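Local coordinates for protein Doc8: Type I dockerin repeat domain from family 9 glycoside hydrolase WP_009982745[Ruminococcus flavefaciens] (Ruminococcus flavefaciens FD-1, PDB 5M2S) that binds two calcium ions and, as a type I dockerin domain of a family 9 glycoside hydrolase, probably docks its enzyme onto a cohesin module of the cellulosome, at residues 24-29 against 70-75; 40-45 against 88-93. All blocks are in the same frame, centred on the assembly; numbering follows the deposited sequence.

Contact 1. Residues 24-29 against 70-75; sequences NVTLWG and ELNGDV. With CA (calcium ion), chain F.
Asn72 of helix 67-72 meets the backbone and side chain of Thr26 through its flat amide. The amide is used at both ends: Thr26 N donates to Asn72 OD1 at 3.0 Å, tilted 29° from the carbonyl plane, and Asn72 ND2 donates to Thr26 OG1 at 2.9 Å. A chi1 of 60° sets the threonine hydroxyl between its own backbone N and carbonyl carbon, where Asn72 ND2 meets it along a bond tilted from the amide plane. OD1 also accepts from Gln68 and ND2 also donates to Asp30 O, which leaves the amide little freedom to flip. The main chain adds a third bond, Gly29 N to Asn72 O at 2.8 Å, nearly straight at 162° although the donor stands above the carbonyl plane. This is the tight part: Asn72 is buried, its CB lies 3.3 Å from Leu27 O, and Val25 CG1 lies between Asn72 OD1, at 3.4 Å, and one face of the Trp28 indole, over the ring centre.

Towards Leu71 the contact thins. That exposed leucine comes no nearer to Asn24 O than 4.2 Å, through Leu71 CD1. CZ3 of the Trp28 ring comes to 3.6 Å from Asp74 O. Asp74 itself turns to calcium through OD1, and its OD2 accepts from Gly79 N. The three bonds to Asn72 thus set the position of the N-terminal segment, and they tie it to the residues leading directly into the second calcium loop.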
loop_
_atom_site.group_PDB
_atom_site.type_symbol
_atom_site.label_atom_id
_atom_site.label_comp_id
_atom_site.label_asym_id
_atom_site.label_seq_id
_atom_site.Cartn_x
_atom_site.Cartn_y
_atom_site.Cartn_z
ATOM N N ASN B 24 13.639 -5.502 26.202
ATOM C CA ASN B 24 12.737 -4.303 26.288
ATOM C C ASN B 24 12.365 -3.724 24.921
ATOM O O ASN B 24 13.232 -3.213 24.199
ATOM C CB ASN B 24 13.377 -3.163 27.077
ATOM C CG ASN B 24 12.436 -1.960 27.234
ATOM O OD1 ASN B 24 12.572 -0.934 26.543
ATOM N ND2 ASN B 24 11.468 -2.087 28.136
ATOM N N VAL B 25 11.073 -3.734 24.633
ATOM C CA VAL B 25 10.523 -3.172 23.391
ATOM C C VAL B 25 10.143 -1.707 23.598
ATOM O O VAL B 25 9.486 -1.376 24.591
ATOM C CB VAL B 25 9.281 -3.977 23.004
ATOM C CG1 VAL B 25 8.439 -3.274 21.959
ATOM C CG2 VAL B 25 9.708 -5.388 22.576
ATOM N N THR B 26 10.515 -0.840 22.664
ATOM C CA THR B 26 10.154 0.568 22.752
ATOM C C THR B 26 8.767 0.812 22.182
ATOM O O THR B 26 7.991 1.595 22.704
ATOM C CB THR B 26 11.181 1.476 22.032
ATOM O OG1 THR B 26 11.261 1.129 20.642
ATOM C CG2 THR B 26 12.554 1.284 22.630
ATOM N N LEU B 27 8.446 0.127 21.094
ATOM C CA LEU B 27 7.152 0.313 20.417
ATOM C C LEU B 27 6.930 -0.932 19.546
ATOM O O LEU B 27 7.773 -1.243 18.701
ATOM C CB LEU B 27 7.186 1.574 19.546
ATOM C CG LEU B 27 5.868 2.003 18.899
ATOM C CD1 LEU B 27 4.826 2.351 19.960
ATOM C CD2 LEU B 27 6.056 3.198 17.968
ATOM N N TRP B 28 5.849 -1.667 19.806
ATOM C CA TRP B 28 5.582 -2.918 19.078
ATOM C C TRP B 28 5.353 -2.609 17.604
ATOM O O TRP B 28 4.487 -1.796 17.269
ATOM C CB TRP B 28 4.365 -3.658 19.638
ATOM C CG TRP B 28 4.598 -4.336 20.944
ATOM C CD1 TRP B 28 4.047 -4.018 22.155
ATOM C CD2 TRP B 28 5.454 -5.463 21.173
ATOM N NE1 TRP B 28 4.509 -4.887 23.135
ATOM C CE2 TRP B 28 5.376 -5.786 22.550
ATOM C CE3 TRP B 28 6.267 -6.233 20.343
ATOM C CZ2 TRP B 28 6.084 -6.852 23.107
ATOM C CZ3 TRP B 28 6.995 -7.294 20.897
ATOM C CH2 TRP B 28 6.892 -7.593 22.275
ATOM N N GLY B 29 6.124 -3.269 16.743
ATOM C CA GLY B 29 6.036 -3.083 15.283
ATOM C C GLY B 29 7.071 -2.126 14.738
ATOM O O GLY B 29 7.281 -2.075 13.535
ATOM N N GLU B 70 14.898 -5.423 15.803
ATOM C CA GLU B 70 14.518 -6.834 15.785
ATOM C C GLU B 70 13.667 -7.211 16.973
ATOM O O GLU B 70 12.827 -8.115 16.865
ATOM C CB GLU B 70 15.738 -7.749 15.706
ATOM C CG GLU B 70 16.468 -7.608 14.392
ATOM C CD GLU B 70 17.447 -8.721 14.130
ATOM O OE1 GLU B 70 18.016 -9.248 15.115
ATOM O OE2 GLU B 70 17.601 -9.075 12.935
ATOM N N LEU B 71 13.905 -6.590 18.119
ATOM C CA LEU B 71 13.030 -6.816 19.291
ATOM C C LEU B 71 11.653 -6.218 19.029
ATOM O O LEU B 71 10.648 -6.890 19.233
ATOM C CB LEU B 71 13.601 -6.220 20.574
ATOM C CG LEU B 71 14.892 -6.896 21.045
ATOM C CD1 LEU B 71 15.484 -6.166 22.243
ATOM C CD2 LEU B 71 14.643 -8.341 21.414
ATOM N N ASN B 72 11.618 -4.967 18.579
ATOM C CA ASN B 72 10.340 -4.308 18.298
ATOM C C ASN B 72 9.515 -5.003 17.224
ATOM O O ASN B 72 8.284 -5.027 17.270
ATOM C CB ASN B 72 10.562 -2.871 17.820
ATOM C CG ASN B 72 11.114 -1.963 18.899
ATOM O OD1 ASN B 72 11.130 -2.291 20.095
ATOM N ND2 ASN B 72 11.557 -0.787 18.476
ATOM N N GLY B 73 10.209 -5.541 16.242
ATOM C CA GLY B 73 9.575 -6.136 15.102
ATOM C C GLY B 73 9.039 -7.532 15.287
ATOM O O GLY B 73 8.321 -8.026 14.414
ATOM N N ASP B 74 9.351 -8.153 16.417
ATOM C CA ASP B 74 8.973 -9.564 16.664
ATOM C C ASP B 74 7.562 -9.595 17.242
ATOM O O ASP B 74 7.346 -9.876 18.435
ATOM C CB ASP B 74 9.988 -10.252 17.578
ATOM C CG ASP B 74 9.727 -11.742 17.737
ATOM O OD1 ASP B 74 8.847 -12.278 17.011
ATOM O OD2 ASP B 74 10.413 -12.372 18.584
ATOM N N VAL B 75 6.616 -9.262 16.364
ATOM C CA VAL B 75 5.215 -9.060 16.743
ATOM C C VAL B 75 4.378 -10.343 16.512
ATOM O O VAL B 75 3.313 -10.506 17.111
ATOM C CB VAL B 75 4.587 -7.852 15.978
ATOM C CG1 VAL B 75 5.216 -6.558 16.469
ATOM C CG2 VAL B 75 4.711 -7.974 14.465
HETATM CA CA CA F . 8.378 -13.317 15.038
HETATM O O HOH W 1 7.362 -14.721 13.348
#

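Contact 2. Residues 40-45 against 88-93. With CA (calcium ion), chain G.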
loop_
_atom_site.group_PDB
_atom_site.type_symbol
_atom_site.label_atom_id
_atom_site.label_comp_id
_atom_site.label_asym_id
_atom_site.label_seq_id
_atom_site.Cartn_x
_atom_site.Cartn_y
_atom_site.Cartn_z
ATOM N N SER B 40 6.823 1.047 6.318
ATOM C CA SER B 40 8.305 0.971 6.239
ATOM C C SER B 40 8.885 -0.058 7.221
ATOM O O SER B 40 9.986 -0.623 7.028
ATOM C CB SER B 40 9.010 2.332 6.466
ATOM O OG SER B 40 9.028 3.156 5.287
ATOM N N ASP B 41 8.148 -0.295 8.296
ATOM C CA ASP B 41 8.554 -1.332 9.244
ATOM C C ASP B 41 8.448 -2.713 8.622
ATOM O O ASP B 41 9.312 -3.539 8.860
ATOM C CB ASP B 41 7.733 -1.191 10.531
ATOM C CG ASP B 41 8.043 0.099 11.270
ATOM O OD1 ASP B 41 9.239 0.292 11.625
ATOM O OD2 ASP B 41 7.133 0.922 11.504
ATOM N N ALA B 42 7.432 -2.967 7.789
ATOM C CA ALA B 42 7.375 -4.220 7.064
ATOM C C ALA B 42 8.495 -4.319 6.029
ATOM O O ALA B 42 9.125 -5.376 5.875
ATOM C CB ALA B 42 5.991 -4.413 6.410
ATOM N N VAL B 43 8.793 -3.198 5.358
ATOM C CA VAL B 43 9.902 -3.159 4.415
ATOM C C VAL B 43 11.228 -3.563 5.083
ATOM O O VAL B 43 11.962 -4.409 4.562
ATOM C CB VAL B 43 10.048 -1.747 3.787
ATOM C CG1 VAL B 43 11.318 -1.642 2.966
ATOM C CG2 VAL B 43 8.824 -1.411 2.922
ATOM N N ILE B 44 11.574 -2.940 6.203
ATOM C CA ILE B 44 12.882 -3.236 6.779
ATOM C C ILE B 44 13.027 -4.725 7.196
ATOM O O ILE B 44 14.105 -5.321 7.048
ATOM C CB ILE B 44 13.284 -2.249 7.889
ATOM C CG1 ILE B 44 14.803 -2.285 8.077
ATOM C CG2 ILE B 44 12.547 -2.501 9.194
ATOM C CD1 ILE B 44 15.252 -1.205 9.031
ATOM N N ILE B 45 11.956 -5.312 7.708
ATOM C CA ILE B 45 11.964 -6.714 8.016
ATOM C C ILE B 45 12.222 -7.534 6.740
ATOM O O ILE B 45 13.075 -8.418 6.731
ATOM C CB ILE B 45 10.628 -7.135 8.694
ATOM C CG1 ILE B 45 10.559 -6.606 10.148
ATOM C CG2 ILE B 45 10.449 -8.669 8.700
ATOM C CD1 ILE B 45 9.160 -6.694 10.762
ATOM N N LEU B 88 4.060 -9.506 7.720
ATOM C CA LEU B 88 2.631 -9.685 7.432
ATOM C C LEU B 88 1.769 -9.208 8.561
ATOM O O LEU B 88 0.705 -8.626 8.315
ATOM C CB LEU B 88 2.310 -11.149 7.141
ATOM C CG LEU B 88 3.009 -11.733 5.910
ATOM C CD1 LEU B 88 2.752 -13.227 5.767
ATOM C CD2 LEU B 88 2.532 -11.016 4.683
ATOM N N ALA B 89 2.187 -9.457 9.813
ATOM C CA ALA B 89 1.417 -8.986 10.960
ATOM C C ALA B 89 1.311 -7.453 10.996
ATOM O O ALA B 89 0.246 -6.882 11.318
ATOM C CB ALA B 89 2.039 -9.496 12.255
ATOM N N ILE B 90 2.411 -6.782 10.684
ATOM C CA ILE B 90 2.405 -5.320 10.609
ATOM C C ILE B 90 1.399 -4.880 9.538
ATOM O O ILE B 90 0.597 -3.960 9.772
ATOM C CB ILE B 90 3.832 -4.771 10.362
ATOM C CG1 ILE B 90 4.709 -5.058 11.590
ATOM C CG2 ILE B 90 3.809 -3.282 10.015
ATOM C CD1 ILE B 90 6.170 -4.770 11.360
ATOM N N GLN B 91 1.430 -5.518 8.363
ATOM C CA GLN B 91 0.439 -5.225 7.319
ATOM C C GLN B 91 -0.991 -5.431 7.810
ATOM O O GLN B 91 -1.857 -4.596 7.547
ATOM C CB GLN B 91 0.673 -6.053 6.067
ATOM C CG GLN B 91 1.926 -5.660 5.333
ATOM C CD GLN B 91 2.160 -6.577 4.155
ATOM O OE1 GLN B 91 2.910 -7.563 4.264
ATOM N NE2 GLN B 91 1.476 -6.317 3.054
ATOM N N LYS B 92 -1.239 -6.518 8.537
ATOM C CA LYS B 92 -2.592 -6.774 9.042
ATOM C C LYS B 92 -3.043 -5.667 9.993
ATOM O O LYS B 92 -4.191 -5.179 9.962
ATOM C CB LYS B 92 -2.660 -8.123 9.740
ATOM C CG LYS B 92 -2.521 -9.359 8.854
ATOM C CD LYS B 92 -2.583 -10.605 9.721
ATOM C CE LYS B 92 -2.355 -11.869 8.911
ATOM N NZ LYS B 92 -2.697 -13.074 9.723
ATOM N N TYR B 93 -2.142 -5.292 10.890
ATOM C CA TYR B 93 -2.421 -4.213 11.844
ATOM C C TYR B 93 -2.768 -2.909 11.125
ATOM O O TYR B 93 -3.781 -2.232 11.422
ATOM C CB TYR B 93 -1.203 -4.018 12.755
ATOM C CG TYR B 93 -1.352 -2.822 13.609
ATOM C CD1 TYR B 93 -2.284 -2.814 14.644
ATOM C CD2 TYR B 93 -0.619 -1.677 13.363
ATOM C CE1 TYR B 93 -2.474 -1.685 15.412
ATOM C CE2 TYR B 93 -0.791 -0.536 14.136
ATOM C CZ TYR B 93 -1.714 -0.549 15.149
ATOM O OH TYR B 93 -1.868 0.595 15.906
HETATM CA CA CA G . 8.738 2.581 12.341
HETATM O O HOH W 2 8.376 3.586 10.207
#
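Ile45 and Ile90 meet through matching torsions: in each, CG1 lies anti to the carbonyl carbon (chi1 -73° and -67°) and the chain then runs on extended to CD1. The two side chains consequently reach towards each other tip to tip, with Ile45 CD1 3.6 Å from Ile90 CD1. The same methyl of Ile90 lies 4.0 Å from Asp41 CB, so it packs against residues one turn apart on helix 39-50. Its other branch, CG2, stands 4.4 Å from Ala42 CB, and Gln91 CG lies equally far from Ala42 CB. Ala42 and Ile90 are the closest backbone pair, and the short helix segments run antiparallel at 171° with axes 8.8 Å apart, the helix pairing of a dockerin.

No hydrogen bond crosses the interface. Polar ends are turned elsewhere: Asp41, on helix 39-50, is the bidentate last ligand of an EF-hand-like calcium loop, with OD1 and OD2 each 2.5 Å from the calcium; Asp30, Asn32, Asp34, Ile36 O and a water complete the site. OD2 also accepts from Asp38 N. Gln91 gives its amide to polar and basic side chains of another protein's chain, and Ser40 OG bonds to that chain too. The contact thus separates its chemistry by direction, with apolar branches filling the interior between the helices, while carboxylate and amide serve the metal site and the partner protein.

Overall arrangement
From the N terminus, residues 24-29 lead into the first calcium loop, whose last ligand, Asp41, lies on helix 39-50. The chain then passes through helix 52-55 and returns on helix 67-72, where 70-75 closes contact 1 over 40 intervening residues and Asp74 opens the second calcium loop. Helix 84-94 then brings 88-93 back to 40-45, closing contact 2 over 42 residues, many of them shared with the first loop. The segments alternate, so the two closures cross rather than nest. Their centres are 12 Å apart and they touch directly: Gly29 O lies 3.2 Å from Asp41 CB, and Val75 CG2 packs on Ala89 CB. Together they join both calcium-binding halves of the dockerin into one compact unit.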